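Protein adenylyltransferase (Bartonella henselae str. Houston-1, PDB 5NH2) transfers AMP from ATP onto tyrosine or threonine side chains of host target proteins during infection, an activity carried by its Fic (fido) domain. Local coordinates at residues Met93-Arg98 with Phe105-Glu110; Leu78-Phe83 with Glu110-Leu115. One frame throughout, in Å; residues are numbered along the deposited sequence.

Contact 1 (Met93-Arg98 with Phe105-Glu110); sequences MPEMKR and FAIGDE
Pro-94 meets Gly-108 where the two segments run nearly antiparallel, their end-to-end directions 162° apart. The Pro-94 O accepts a hydrogen bond from Gly-108 N at 2.9 Å. The same oxygen receives a CA-H...O contact from Ile-107 CA at 3.2 Å. Gly-108, with positive phi, is the N-cap residue of helix 109-124, so this bond ties the helix start to the loop. Glu-95 runs alongside Ile-107, its CG 3.6 Å from Ile-107 CD1. A water bridges the two backbones, accepting from Met-96 N and donating to Ala-106 O. Met-96 O lies at the edge of the Phe-105 ring, near its plane, 3.4 Å from CD2, while Met-96 SD makes an oblique Met-aromatic contact. Arg-98 lies over one ring face: its CD is 3.7 Å from the Phe-105 centroid, a CH-pi contact, and the bend at chi3 (49°) brings the guanidinium to 22° from the ring plane. Trp-101 adds a cation-pi contact to Arg-98, and His-151 stacks with the Phe-105 ring. Arg-98 probably contributes to the ATP site. Because the Phe-105 ring meets both the CH2 stem of Arg-98 and its guanidinium face, their contact is dispersive and, through the charge, probably also electrostatic.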
# COMPACT_ATOMS: atom_id res chain seq x y z
N MET A 93 6.10 8.04 -21.84
CA MET A 93 6.93 8.80 -20.90
C MET A 93 8.13 7.96 -20.46
O MET A 93 8.24 7.58 -19.29
CB MET A 93 6.08 9.27 -19.71
CG MET A 93 6.78 10.30 -18.85
SD MET A 93 5.73 11.00 -17.54
CE MET A 93 4.70 12.14 -18.47
N PRO A 94 9.08 7.72 -21.38
CA PRO A 94 10.36 7.05 -20.99
C PRO A 94 11.09 7.72 -19.81
O PRO A 94 11.78 7.04 -19.04
CB PRO A 94 11.21 7.12 -22.28
CG PRO A 94 10.73 8.39 -22.98
CD PRO A 94 9.17 8.29 -22.73
N GLU A 95 10.92 9.02 -19.61
CA GLU A 95 11.51 9.67 -18.46
C GLU A 95 10.39 10.42 -17.74
O GLU A 95 9.70 11.25 -18.34
CB GLU A 95 12.66 10.64 -18.86
CG GLU A 95 13.32 11.31 -17.66
CD GLU A 95 14.36 12.38 -17.97
OE1 GLU A 95 14.67 13.23 -17.07
OE2 GLU A 95 14.90 12.35 -19.10
N MET A 96 10.17 10.10 -16.47
CA MET A 96 9.15 10.78 -15.68
C MET A 96 9.87 11.54 -14.57
O MET A 96 10.28 10.94 -13.56
CB MET A 96 8.13 9.79 -15.12
CG MET A 96 7.36 10.24 -13.86
SD MET A 96 5.89 9.17 -13.53
CE MET A 96 5.76 8.37 -15.12
N LYS A 97 9.97 12.86 -14.72
CA LYS A 97 10.78 13.65 -13.81
C LYS A 97 10.01 13.86 -12.53
O LYS A 97 8.78 13.91 -12.53
CB LYS A 97 11.16 14.99 -14.44
CG LYS A 97 12.06 14.89 -15.67
CD LYS A 97 11.99 16.19 -16.51
CE LYS A 97 13.36 16.73 -16.88
NZ LYS A 97 13.29 18.11 -17.46
N ARG A 98 10.74 13.94 -11.43
CA ARG A 98 10.17 14.18 -10.12
C ARG A 98 10.47 15.62 -9.69
O ARG A 98 11.58 16.12 -9.91
CB ARG A 98 10.76 13.20 -9.11
CG ARG A 98 11.16 11.84 -9.70
CD ARG A 98 11.42 10.85 -8.54
NE ARG A 98 10.35 10.82 -7.53
CZ ARG A 98 10.41 10.18 -6.35
NH1 ARG A 98 11.49 9.49 -5.97
NH2 ARG A 98 9.36 10.23 -5.53
N PHE A 105 13.72 7.97 -11.21
CA PHE A 105 13.10 6.78 -11.74
C PHE A 105 13.88 6.31 -12.95
O PHE A 105 14.59 7.09 -13.59
CB PHE A 105 11.63 7.01 -12.17
CG PHE A 105 10.72 7.45 -11.06
CD1 PHE A 105 10.74 6.82 -9.81
CD2 PHE A 105 9.81 8.51 -11.27
CE1 PHE A 105 9.86 7.25 -8.77
CE2 PHE A 105 8.95 8.93 -10.28
CZ PHE A 105 8.97 8.31 -9.01
N ALA A 106 13.75 5.01 -13.23
CA ALA A 106 14.43 4.43 -14.37
C ALA A 106 13.94 5.11 -15.64
O ALA A 106 12.77 5.53 -15.75
CB ALA A 106 14.16 2.92 -14.40
N ILE A 107 14.83 5.21 -16.62
CA ILE A 107 14.59 5.94 -17.86
C ILE A 107 14.65 4.97 -19.05
O ILE A 107 15.66 4.27 -19.26
CB ILE A 107 15.59 7.10 -17.98
CG1 ILE A 107 15.28 8.19 -16.93
CG2 ILE A 107 15.62 7.69 -19.39
CD1 ILE A 107 16.29 9.33 -16.92
N GLY A 108 13.54 4.87 -19.80
CA GLY A 108 13.58 4.17 -21.08
C GLY A 108 14.01 2.71 -20.96
O GLY A 108 13.39 1.90 -20.25
N ASP A 109 15.08 2.36 -21.68
CA ASP A 109 15.54 0.97 -21.72
C ASP A 109 15.89 0.44 -20.32
O ASP A 109 15.82 -0.78 -20.11
CB ASP A 109 16.72 0.86 -22.69
CG ASP A 109 16.27 0.61 -24.16
OD1 ASP A 109 15.20 1.09 -24.57
OD2 ASP A 109 16.99 -0.09 -24.91
N GLU A 110 16.22 1.33 -19.35
CA GLU A 110 16.47 0.91 -17.97
C GLU A 110 15.23 0.28 -17.35
O GLU A 110 15.36 -0.64 -16.53
CB GLU A 110 16.90 2.10 -17.09
CG GLU A 110 18.15 2.86 -17.54
CD GLU A 110 18.49 4.01 -16.59
OE1 GLU A 110 19.61 4.58 -16.71
OE2 GLU A 110 17.62 4.35 -15.73
O HOH W 1 12.25 8.28 -15.17

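Contact 2 (Leu78-Phe83 with Glu110-Leu115)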
# COMPACT_ATOMS: atom_id res chain seq x y z
N LEU A 78 2.97 -0.27 -20.05
CA LEU A 78 4.17 0.32 -19.47
C LEU A 78 4.49 1.63 -20.18
O LEU A 78 4.22 1.79 -21.37
CB LEU A 78 5.35 -0.65 -19.59
CG LEU A 78 5.09 -1.97 -18.85
CD1 LEU A 78 6.14 -3.02 -19.20
CD2 LEU A 78 4.96 -1.85 -17.34
N ARG A 79 5.13 2.55 -19.45
CA ARG A 79 5.19 3.92 -19.95
C ARG A 79 6.28 4.15 -21.00
O ARG A 79 6.28 5.20 -21.67
CB ARG A 79 5.38 4.88 -18.77
CG ARG A 79 6.70 4.75 -18.11
CD ARG A 79 6.91 5.84 -17.03
NE ARG A 79 7.84 5.41 -15.99
CZ ARG A 79 9.16 5.65 -15.98
NH1 ARG A 79 9.74 6.36 -16.96
NH2 ARG A 79 9.88 5.19 -14.97
N HIS A 80 7.22 3.24 -21.16
CA HIS A 80 8.22 3.43 -22.21
C HIS A 80 7.81 2.79 -23.53
O HIS A 80 8.59 2.84 -24.48
CB HIS A 80 9.59 2.89 -21.76
CG HIS A 80 9.63 1.41 -21.61
ND1 HIS A 80 8.84 0.73 -20.72
CD2 HIS A 80 10.37 0.47 -22.26
CE1 HIS A 80 9.09 -0.57 -20.81
NE2 HIS A 80 10.02 -0.75 -21.73
N ILE A 81 6.62 2.21 -23.61
CA ILE A 81 6.09 1.62 -24.84
C ILE A 81 5.10 2.59 -25.43
O ILE A 81 4.16 3.00 -24.72
CB ILE A 81 5.42 0.27 -24.58
CG1 ILE A 81 6.26 -0.52 -23.60
CG2 ILE A 81 5.15 -0.48 -25.91
CD1 ILE A 81 7.64 -0.69 -24.08
N PRO A 82 5.24 3.02 -26.68
CA PRO A 82 4.32 4.02 -27.24
C PRO A 82 2.89 3.51 -27.25
O PRO A 82 2.62 2.41 -27.76
CB PRO A 82 4.84 4.25 -28.66
CG PRO A 82 6.25 3.86 -28.61
CD PRO A 82 6.46 2.86 -27.49
N PHE A 83 1.98 4.31 -26.70
CA PHE A 83 0.57 3.93 -26.68
C PHE A 83 -0.24 4.89 -27.54
O PHE A 83 -0.13 6.10 -27.40
CB PHE A 83 -0.00 3.90 -25.24
CG PHE A 83 -1.50 3.62 -25.18
CD1 PHE A 83 -1.98 2.33 -25.03
CD2 PHE A 83 -2.43 4.65 -25.30
CE1 PHE A 83 -3.36 2.07 -25.02
CE2 PHE A 83 -3.81 4.38 -25.28
CZ PHE A 83 -4.27 3.10 -25.14
N GLU A 110 16.22 1.33 -19.35
CA GLU A 110 16.47 0.91 -17.97
C GLU A 110 15.23 0.28 -17.35
O GLU A 110 15.36 -0.64 -16.53
CB GLU A 110 16.90 2.10 -17.09
CG GLU A 110 18.15 2.86 -17.54
CD GLU A 110 18.49 4.01 -16.59
OE1 GLU A 110 19.61 4.58 -16.71
OE2 GLU A 110 17.62 4.35 -15.73
N ILE A 111 14.04 0.80 -17.64
CA ILE A 111 12.81 0.13 -17.20
C ILE A 111 12.78 -1.30 -17.70
O ILE A 111 12.60 -2.25 -16.92
CB ILE A 111 11.56 0.91 -17.68
CG1 ILE A 111 11.54 2.32 -17.10
CG2 ILE A 111 10.25 0.16 -17.32
CD1 ILE A 111 10.91 3.30 -18.06
N GLN A 112 13.04 -1.47 -19.01
CA GLN A 112 12.88 -2.77 -19.63
C GLN A 112 13.84 -3.78 -19.01
O GLN A 112 13.42 -4.86 -18.57
CB GLN A 112 13.10 -2.68 -21.14
CG GLN A 112 12.99 -4.05 -21.88
CD GLN A 112 11.54 -4.57 -21.99
OE1 GLN A 112 11.31 -5.77 -22.04
NE2 GLN A 112 10.57 -3.65 -22.06
N GLU A 113 15.13 -3.43 -18.97
CA GLU A 113 16.13 -4.26 -18.33
C GLU A 113 15.71 -4.62 -16.91
O GLU A 113 15.71 -5.81 -16.53
CB GLU A 113 17.47 -3.52 -18.30
CG GLU A 113 18.06 -3.16 -19.66
CD GLU A 113 19.20 -2.15 -19.53
OE1 GLU A 113 19.31 -1.23 -20.37
OE2 GLU A 113 19.99 -2.26 -18.56
N GLY A 114 15.29 -3.61 -16.12
CA GLY A 114 14.89 -3.86 -14.75
C GLY A 114 13.77 -4.88 -14.67
O GLY A 114 13.82 -5.81 -13.85
N LEU A 115 12.76 -4.77 -15.56
CA LEU A 115 11.64 -5.72 -15.44
C LEU A 115 12.08 -7.12 -15.82
O LEU A 115 11.69 -8.10 -15.16
CB LEU A 115 10.45 -5.29 -16.28
CG LEU A 115 9.79 -4.02 -15.76
CD1 LEU A 115 8.83 -3.44 -16.80
CD2 LEU A 115 9.09 -4.35 -14.40
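The loop between helix 57-68 and strand 83-84 packs against the first turns of helix 109-124 in the Fic domain, through a type I beta turn spanning Leu-78 to Ile-81. Leu-78 and Leu-115 meet tip to tip, CD1 to CD1 at 3.6 Å. Arg-79 crosses Ile-111 at about a right angle, and the Ile-111 CD1 methyl sits over one face of the guanidinium, 3.5 Å from Arg-79 NH1. The polar rim of that group is engaged by carbonyls of the surrounding loops: NH1 bonds to Met-93 O, NE to His-151 O and NH2 to Ala-106 O, which fixes the group's rotation. At the turn's third position, His-80 has CG between its backbone N and carbonyl carbon (chi1 68°), placing the ring against the helix. Ile-111 CB lies over one face, 4.3 Å from the ring centroid, while Ile-81 CD1 covers the opposite face. Gln-112 NE2 donates to His-80 NE2 at 3.0 Å, 144° at the hydrogen, lying in the ring plane although the ring and amide planes are 50° apart. The Gln-112 OE1 accepts from Gln-116 NE2 one turn further on, holding the amide from its other end. His-80 ND1 is buried here without a polar partner.

In the fold
The two contacts have centres 8 Å apart, lie within the Fic domain and meet at the start of helix 109-124, where they share Glu-110. Along the chain the order is 78-83, 93-98, 105-110 and 110-115, so contact 1 forms within the span that contact 2 closes; the small antiparallel sheet 83-84/90-91 begins at the end of 78-83 and is finished before 93-98. The two contacts touch directly: Met-93 N probably donates to Arg-79 O (2.9 Å), and Met-96 CE packs on Arg-79 CD (3.4 Å). The side chains of Met-96 and Arg-79 are about 5 and 6 Å from that of ATP-binding Asn-157, which places both contacts beside the nucleotide site.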